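Local structure of general odorant-binding protein 28a (Drosophila melanogaster, 6QQ4) at residues A[44-49]-A[102-107]. The protein probably binds and carries odorants, the floral odour beta-ionone being one whose detection involves it, as a small secreted all-helical protein. Residues are numbered along the deposited sequence; the frame is centred on the assembly and turned at random.
Sequences LRACVM and EAAEAY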
loop_
_atom_site.group_PDB
_atom_site.type_symbol
_atom_site.label_atom_id
_atom_site.label_comp_id
_atom_site.label_asym_id
_atom_site.label_seq_id
_atom_site.Cartn_x
_atom_site.Cartn_y
_atom_site.Cartn_z
ATOM N N LEU A 44 4.150 -9.301 2.925
ATOM C CA LEU A 44 4.307 -8.241 3.921
ATOM C C LEU A 44 3.358 -7.103 3.547
ATOM O O LEU A 44 2.563 -6.629 4.349
ATOM C CB LEU A 44 5.755 -7.749 3.996
ATOM C CG LEU A 44 6.043 -6.540 4.897
ATOM C CD1 LEU A 44 5.697 -6.848 6.352
ATOM C CD2 LEU A 44 7.492 -6.105 4.772
ATOM N N ARG A 45 3.413 -6.705 2.292
ATOM C CA ARG A 45 2.555 -5.642 1.809
ATOM C C ARG A 45 1.071 -5.948 1.946
ATOM O O ARG A 45 0.296 -5.054 2.286
ATOM C CB ARG A 45 2.915 -5.325 0.365
ATOM C CG ARG A 45 4.264 -4.627 0.324
ATOM C CD ARG A 45 4.930 -4.692 -1.026
ATOM N NE ARG A 45 6.347 -4.352 -0.914
ATOM C CZ ARG A 45 6.987 -3.546 -1.756
ATOM N NH1 ARG A 45 6.324 -2.999 -2.780
ATOM N NH2 ARG A 45 8.277 -3.286 -1.570
ATOM N N ALA A 46 0.671 -7.197 1.725
ATOM C CA ALA A 46 -0.735 -7.586 1.928
ATOM C C ALA A 46 -1.152 -7.382 3.379
ATOM O O ALA A 46 -2.245 -6.912 3.658
ATOM C CB ALA A 46 -0.962 -9.034 1.528
ATOM N N CYS A 47 -0.258 -7.749 4.287
ATOM C CA CYS A 47 -0.523 -7.672 5.718
ATOM C C CYS A 47 -0.689 -6.215 6.167
ATOM O O CYS A 47 -1.560 -5.893 6.974
ATOM C CB CYS A 47 0.603 -8.353 6.499
ATOM S SG CYS A 47 0.402 -8.354 8.323
ATOM N N VAL A 48 0.141 -5.334 5.637
ATOM C CA VAL A 48 -0.008 -3.914 5.910
ATOM C C VAL A 48 -1.310 -3.346 5.326
ATOM O O VAL A 48 -2.055 -2.652 6.016
ATOM C CB VAL A 48 1.186 -3.120 5.359
ATOM C CG1 VAL A 48 0.914 -1.632 5.446
ATOM C CG2 VAL A 48 2.446 -3.490 6.133
ATOM N N MET A 49 -1.575 -3.635 4.059
ATOM C CA MET A 49 -2.770 -3.114 3.406
ATOM C C MET A 49 -4.039 -3.578 4.119
ATOM O O MET A 49 -4.989 -2.808 4.282
ATOM C CB MET A 49 -2.799 -3.527 1.939
ATOM C CG MET A 49 -1.823 -2.766 1.049
ATOM S SD MET A 49 -1.999 -3.268 -0.673
ATOM C CE MET A 49 -0.627 -2.398 -1.439
ATOM N N GLU A 102 0.003 -11.611 -3.916
ATOM C CA GLU A 102 0.213 -11.118 -5.270
ATOM C C GLU A 102 -0.806 -10.013 -5.631
ATOM O O GLU A 102 -0.490 -9.103 -6.400
ATOM C CB GLU A 102 0.155 -12.285 -6.269
ATOM C CG GLU A 102 1.376 -13.207 -6.160
ATOM C CD GLU A 102 1.273 -14.498 -6.971
ATOM O OE1 GLU A 102 0.168 -14.881 -7.400
ATOM O OE2 GLU A 102 2.326 -15.131 -7.188
ATOM N N ALA A 103 -2.005 -10.080 -5.070
ATOM C CA ALA A 103 -2.995 -9.030 -5.328
ATOM C C ALA A 103 -2.563 -7.703 -4.705
ATOM O O ALA A 103 -2.745 -6.643 -5.319
ATOM C CB ALA A 103 -4.344 -9.431 -4.813
ATOM N N ALA A 104 -1.998 -7.761 -3.497
ATOM C CA ALA A 104 -1.500 -6.558 -2.820
ATOM C C ALA A 104 -0.419 -5.880 -3.650
ATOM O O ALA A 104 -0.398 -4.655 -3.776
ATOM C CB ALA A 104 -0.973 -6.884 -1.454
ATOM N N GLU A 105 0.450 -6.674 -4.258
ATOM C CA GLU A 105 1.530 -6.111 -5.056
ATOM C C GLU A 105 1.062 -5.562 -6.409
ATOM O O GLU A 105 1.628 -4.596 -6.925
ATOM C CB GLU A 105 2.621 -7.161 -5.272
ATOM C CG GLU A 105 3.854 -6.645 -5.954
ATOM C CD GLU A 105 4.521 -5.501 -5.193
ATOM O OE1 GLU A 105 4.163 -5.261 -4.028
ATOM O OE2 GLU A 105 5.436 -4.856 -5.753
ATOM N N ALA A 106 0.043 -6.179 -6.994
ATOM C CA ALA A 106 -0.503 -5.650 -8.233
ATOM C C ALA A 106 -1.183 -4.302 -7.950
ATOM O O ALA A 106 -1.068 -3.377 -8.733
ATOM C CB ALA A 106 -1.465 -6.623 -8.862
ATOM N N TYR A 107 -1.865 -4.182 -6.814
ATOM C CA TYR A 107 -2.363 -2.872 -6.390
ATOM C C TYR A 107 -1.230 -1.878 -6.130
ATOM O O TYR A 107 -1.332 -0.715 -6.503
ATOM C CB TYR A 107 -3.238 -3.007 -5.130
ATOM C CG TYR A 107 -4.582 -3.620 -5.406
ATOM C CD1 TYR A 107 -5.374 -3.163 -6.455
ATOM C CD2 TYR A 107 -5.056 -4.677 -4.637
ATOM C CE1 TYR A 107 -6.596 -3.734 -6.723
ATOM C CE2 TYR A 107 -6.273 -5.260 -4.898
ATOM C CZ TYR A 107 -7.041 -4.787 -5.939
ATOM O OH TYR A 107 -8.268 -5.362 -6.192
#
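A104 packs against A46 where the two helices pass, with the CA atoms of A46 and A104 only 4.9 Å apart. The CB of A104 points at the backbone of the other helix and sits 3.5 Å from A46 CA. The axes of 44-49 and 102-107 come within 8.0 Å and cross at 79°. With alanine on both sides, the backbones can come this close.

M49 lies alongside A104. With CG opposite its own carbonyl carbon (chi1 -74°) and the chain straight beyond it, M49 reaches across to A104. SD comes to 3.8 Å from A104 CB. CE ends 3.3 Å from A104 O, a backbone carbonyl.

The arrangement belongs to the PBP/GOBP fold of insect odorant-binding proteins, a helical bundle tied by three disulfides. Helix 39-52 is joined to helix 2-20 by C47-C16. Helix 100-117 is tied back to helix 39-52 by C43-C101, one residue before each segment.

R45 sends CB towards the other helix, and its chain runs straight from CG to NE. CD is the first atom to meet E105, 3.2 Å from OE1. NE and CZ pass OE1 at longer range. NH1 makes a weak, bent hydrogen bond to E105 OE1 (3.4 Å), which is part of a salt bridge. E105 OE2 lies a little farther from NH1. The guanidinium and carboxylate planes are 62° apart, so the two groups do not pair flat. Both are also held by the chain between helices 24-31 and 39-52: R45 NH1 bonds to Q34 O, and E105 OE2 to A36 N.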